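PDB 5KLE: carbohydrate binding module E1 from Uncultured bacterium, which binds beta-1,4-linked glucan chains such as cellopentaose and probably directs attached enzymes to cellulose in plant cell walls. Local coordinates for residues Ser50-Thr55 with Gln59-Thr64; Gly11-Thr16 with Asp78-Ile83. One frame throughout, in Å; residues are numbered along the deposited sequence. Where two conformers were deposited one is given.

Overall arrangement
From the N terminus the chain first passes through residues 11-16, a loop ending in the outermost strand 15-16 of the five-stranded sheet. Contact 2 closes a long loop when 78-83 returns to them, some sixty residues later, and rests an aromatic pair across the outer side of strand 30-35. Nested inside that loop, contact 1 is a local beta hairpin: 50-55 turns after three residues into 59-64, which forms the opposite border of the same sheet. The two contacts meet because strands 50-54 and 77-86 are neighbours: Thr55 N lies 2.9 Å from Tyr80 O, probably hydrogen-bonded. Contact 2 thus ties the loop before strand 15-16 to strand 77-86, and contact 1 forms the hairpin at the far border.

Contact 1: residues Ser50-Thr55 with Gln59-Thr64; sequences SSYNIT and QGITNT
Gln59 meets Asn53 near the turn of an antiparallel beta hairpin, strands 50-54 and 61-63, at one border of a beta-sandwich sheet. Bent about its CB-CG bond (chi2 -76°), the Gln59 side chain crosses that of Asn53 at about a right angle and lays OE1 3.3 Å from Asn53 CG, the amide planes 29° apart; Gln59 NE2 is bonded to Gly57 O in the turn. Gly60 and Ile61 both face Tyr52, a G1 beta bulge, and the positive phi at Gly60 suits a residue without a CB. Gly60 N gives a nearly straight bond (168°) to Asn53 OD1, 2.9 Å away. Were Asn53 an alanine, the Gly60 N-H would probably lose this acceptor, and the Gln59 amide the flat group beside it. Ile61 pairs with Tyr52 through two backbone bonds, and its branched chain points inward, where apolar bulk belongs: CD1 packs 3.8 Å from Ile54 CG1, while Val71 of the facing sheet covers it. With Tyr52 and Ile54 it closes the core against that sheet. Thr62 turns to the other face beside Ser51, whose hydroxyl is bonded to Ser85; both small polar residues suit this more open side. Asn63 returns inward and is paired with Ser50 by two backbone bonds, each 2.9 Å (Ser50 N to Asn63 O, Asn63 N to Ser50 O). Its OD1 accepts from Gly65 N and from a water, 2.8 Å away. Ser50 OG donates to that water at 2.6 Å and accepts from Tyr52 OH at 2.7 Å, so this buried hydroxyl is gripped twice.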
# COMPACT_ATOMS: atom_id res chain seq x y z
N SER A 50 10.00 1.42 -2.75
CA SER A 50 8.85 2.19 -2.28
C SER A 50 8.68 2.09 -0.76
O SER A 50 9.22 1.19 -0.12
CB SER A 50 7.55 1.74 -3.00
OG SER A 50 7.29 0.36 -2.77
N SER A 51 7.93 3.03 -0.19
CA SER A 51 7.61 2.99 1.24
C SER A 51 6.18 3.45 1.48
O SER A 51 5.63 4.22 0.69
CB SER A 51 8.60 3.78 2.09
OG SER A 51 8.45 5.17 1.90
N TYR A 52 5.60 3.01 2.61
CA TYR A 52 4.18 3.16 2.89
C TYR A 52 3.91 3.42 4.37
O TYR A 52 4.65 2.95 5.25
CB TYR A 52 3.41 1.84 2.59
CG TYR A 52 3.71 1.26 1.21
CD1 TYR A 52 2.86 1.50 0.12
CD2 TYR A 52 4.90 0.55 0.98
CE1 TYR A 52 3.16 1.01 -1.15
CE2 TYR A 52 5.23 0.07 -0.32
CZ TYR A 52 4.32 0.28 -1.36
OH TYR A 52 4.62 -0.17 -2.65
N ASN A 53 2.83 4.13 4.64
CA ASN A 53 2.25 4.27 5.98
C ASN A 53 0.79 3.85 5.92
O ASN A 53 0.05 4.32 5.04
CB ASN A 53 2.26 5.72 6.48
CG ASN A 53 3.65 6.26 6.78
OD1 ASN A 53 4.58 5.50 7.03
ND2 ASN A 53 3.78 7.60 6.79
N ILE A 54 0.35 3.01 6.87
CA ILE A 54 -1.06 2.61 6.96
C ILE A 54 -1.74 3.51 7.99
O ILE A 54 -1.24 3.65 9.12
CB ILE A 54 -1.19 1.14 7.37
CG1 ILE A 54 -0.59 0.25 6.29
CG2 ILE A 54 -2.65 0.78 7.66
CD1 ILE A 54 -0.62 -1.24 6.59
N THR A 55 -2.87 4.11 7.63
CA THR A 55 -3.53 5.04 8.56
C THR A 55 -3.95 4.29 9.82
O THR A 55 -4.57 3.23 9.76
CB THR A 55 -4.73 5.68 7.89
OG1 THR A 55 -4.23 6.33 6.71
CG2 THR A 55 -5.39 6.75 8.82
N GLN A 59 3.71 1.88 10.26
CA GLN A 59 4.34 3.03 9.62
C GLN A 59 5.72 2.64 9.12
O GLN A 59 6.39 1.75 9.67
CB GLN A 59 4.51 4.17 10.62
CG GLN A 59 3.23 4.60 11.32
CD GLN A 59 2.36 5.42 10.38
OE1 GLN A 59 2.72 6.53 9.94
NE2 GLN A 59 1.19 4.89 10.08
N GLY A 60 6.17 3.31 8.05
CA GLY A 60 7.51 3.07 7.55
C GLY A 60 7.74 1.69 6.94
O GLY A 60 8.85 1.16 7.03
N ILE A 61 6.70 1.10 6.33
CA ILE A 61 6.84 -0.15 5.59
C ILE A 61 7.68 0.10 4.35
O ILE A 61 7.48 1.09 3.66
CB ILE A 61 5.43 -0.63 5.17
CG1 ILE A 61 4.50 -0.82 6.38
CG2 ILE A 61 5.49 -1.89 4.30
CD1 ILE A 61 3.05 -0.61 6.00
N THR A 62 8.59 -0.81 4.01
CA THR A 62 9.41 -0.66 2.81
C THR A 62 9.28 -1.88 1.91
O THR A 62 9.08 -3.01 2.37
CB THR A 62 10.90 -0.42 3.14
OG1 THR A 62 11.43 -1.52 3.91
CG2 THR A 62 11.06 0.86 3.92
N ASN A 63 9.47 -1.65 0.60
CA ASN A 63 9.54 -2.73 -0.37
C ASN A 63 10.64 -2.42 -1.38
O ASN A 63 10.77 -1.27 -1.85
CB ASN A 63 8.18 -2.87 -1.08
CG ASN A 63 8.17 -4.00 -2.12
OD1 ASN A 63 8.53 -3.82 -3.29
ND2 ASN A 63 7.77 -5.20 -1.68
N THR A 64 11.46 -3.42 -1.72
CA THR A 64 12.60 -3.24 -2.62
C THR A 64 12.25 -3.17 -4.10
O THR A 64 13.11 -2.78 -4.89
CB THR A 64 13.57 -4.43 -2.49
OG1 THR A 64 12.86 -5.65 -2.80
CG2 THR A 64 14.11 -4.51 -1.08
O HOH W 1 8.31 -1.35 -4.51

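Contact 2: residues Gly11-Thr16 with Asp78-Ile83; sequences GNFNKT and DLYIKI
On the outer face of the five-stranded sheet of the beta sandwich, the loop that leads into strand 15-16 sets Phe13 against Tyr80 of strand 77-86. These two strands are not neighbours: strand 30-35 runs between them, so the aromatic pair spans its outer side instead of continuing a backbone pairing, and the CA atoms of Phe13 and Tyr80 stay 7.3 Å apart. Alternation along the strand explains the residue types, since Leu79 and Ile81 point into the core between the sheets while Tyr80 points outward, where a ring carrying a hydroxyl suits a partly exposed place. Phe13 holds CG between its backbone N and carbonyl carbon (chi1 64°), a position that keeps the ring close over its own backbone and beside Tyr80. The rings meet obliquely, centroids 5.7 Å apart and planes at 45°. CB, CG, CD1 and CE1 of Phe13 meet CD1 and CE1 of Tyr80, and the small area buried, 94 Å² in all, marks this as surface packing. Beside it lies the Cys8-Cys30 disulfide: Phe13 also touches Cys30 and Tyr80 touches Cys8, so the pair lines the place where the N-terminal loop is linked to the sheet. Phe13 CB lies 4.0 Å from Tyr80 CD1, and the nearest approach brings Phe13 CD1 to 3.6 Å from Tyr80 CE1.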
# COMPACT_ATOMS: atom_id res chain seq x y z
N GLY A 11 -11.79 9.52 3.62
CA GLY A 11 -12.37 10.66 2.92
C GLY A 11 -11.58 11.17 1.71
O GLY A 11 -12.05 12.11 1.06
N ASN A 12 -10.41 10.59 1.39
CA ASN A 12 -9.62 11.16 0.30
C ASN A 12 -8.75 10.13 -0.43
O ASN A 12 -7.75 10.52 -1.06
CB ASN A 12 -8.81 12.39 0.81
CG ASN A 12 -7.79 12.03 1.87
OD1 ASN A 12 -7.50 10.86 2.10
ND2 ASN A 12 -7.20 13.06 2.48
N PHE A 13 -9.10 8.85 -0.38
CA PHE A 13 -8.36 7.84 -1.13
C PHE A 13 -8.63 8.02 -2.62
O PHE A 13 -9.76 8.32 -3.05
CB PHE A 13 -8.73 6.42 -0.66
CG PHE A 13 -10.17 6.03 -0.90
CD1 PHE A 13 -11.17 6.38 0.02
CD2 PHE A 13 -10.53 5.32 -2.03
CE1 PHE A 13 -12.49 5.99 -0.18
CE2 PHE A 13 -11.85 4.95 -2.26
CZ PHE A 13 -12.83 5.28 -1.34
N ASN A 14 -7.58 7.87 -3.43
CA ASN A 14 -7.70 8.10 -4.86
C ASN A 14 -7.65 6.83 -5.70
O ASN A 14 -7.92 6.91 -6.91
CB ASN A 14 -6.66 9.13 -5.36
CG ASN A 14 -5.23 8.60 -5.32
OD1 ASN A 14 -4.86 7.76 -4.48
ND2 ASN A 14 -4.39 9.12 -6.23
N LYS A 15 -7.37 5.68 -5.09
CA LYS A 15 -7.36 4.40 -5.79
C LYS A 15 -7.87 3.32 -4.84
O LYS A 15 -7.73 3.44 -3.62
CB LYS A 15 -5.95 4.05 -6.27
CG LYS A 15 -5.40 5.02 -7.35
CD LYS A 15 -3.97 4.70 -7.75
CE LYS A 15 -3.57 5.60 -8.93
NZ LYS A 15 -2.09 5.50 -9.29
N THR A 16 -8.41 2.24 -5.41
CA THR A 16 -8.86 1.07 -4.64
C THR A 16 -8.17 -0.18 -5.18
O THR A 16 -8.29 -0.48 -6.37
CB THR A 16 -10.38 0.93 -4.70
OG1 THR A 16 -11.02 2.09 -4.14
CG2 THR A 16 -10.83 -0.30 -3.90
N ASP A 78 -11.20 -2.38 6.26
CA ASP A 78 -10.72 -1.41 5.29
C ASP A 78 -9.45 -0.75 5.81
O ASP A 78 -9.44 -0.20 6.92
CB ASP A 78 -11.74 -0.30 5.06
CG ASP A 78 -12.97 -0.75 4.30
OD1 ASP A 78 -12.90 -1.74 3.55
OD2 ASP A 78 -14.00 -0.04 4.41
N LEU A 79 -8.41 -0.77 4.99
CA LEU A 79 -7.14 -0.14 5.32
C LEU A 79 -6.89 0.97 4.32
O LEU A 79 -7.26 0.85 3.15
CB LEU A 79 -5.99 -1.16 5.14
CG LEU A 79 -6.02 -2.33 6.14
CD1 LEU A 79 -4.94 -3.31 5.70
CD2 LEU A 79 -5.79 -1.89 7.56
N TYR A 80 -6.26 2.05 4.77
CA TYR A 80 -5.85 3.15 3.90
C TYR A 80 -4.33 3.25 3.92
O TYR A 80 -3.73 3.49 4.98
CB TYR A 80 -6.58 4.45 4.31
CG TYR A 80 -8.08 4.26 4.12
CD1 TYR A 80 -8.68 4.43 2.85
CD2 TYR A 80 -8.87 3.72 5.14
CE1 TYR A 80 -10.00 4.17 2.66
CE2 TYR A 80 -10.21 3.45 4.93
CZ TYR A 80 -10.78 3.69 3.70
OH TYR A 80 -12.12 3.42 3.55
N ILE A 81 -3.72 3.05 2.77
CA ILE A 81 -2.27 2.88 2.64
C ILE A 81 -1.73 4.03 1.78
O ILE A 81 -2.03 4.12 0.57
CB ILE A 81 -1.94 1.51 2.05
CG1 ILE A 81 -2.67 0.44 2.90
CG2 ILE A 81 -0.43 1.30 2.03
CD1 ILE A 81 -2.35 -1.00 2.54
N LYS A 82 -0.94 4.92 2.40
CA LYS A 82 -0.30 6.02 1.69
C LYS A 82 1.05 5.56 1.13
O LYS A 82 1.86 4.97 1.87
CB LYS A 82 -0.07 7.23 2.61
CG LYS A 82 0.59 8.39 1.84
CD LYS A 82 0.47 9.70 2.56
CE LYS A 82 1.05 10.82 1.68
NZ LYS A 82 1.24 12.04 2.49
N ILE A 83 1.31 5.88 -0.14
CA ILE A 83 2.62 5.66 -0.75
C ILE A 83 3.48 6.88 -0.43
O ILE A 83 3.29 7.97 -0.96
CB ILE A 83 2.53 5.38 -2.25
CG1 ILE A 83 1.55 4.23 -2.49
CG2 ILE A 83 3.93 4.99 -2.79
CD1 ILE A 83 1.48 3.74 -3.92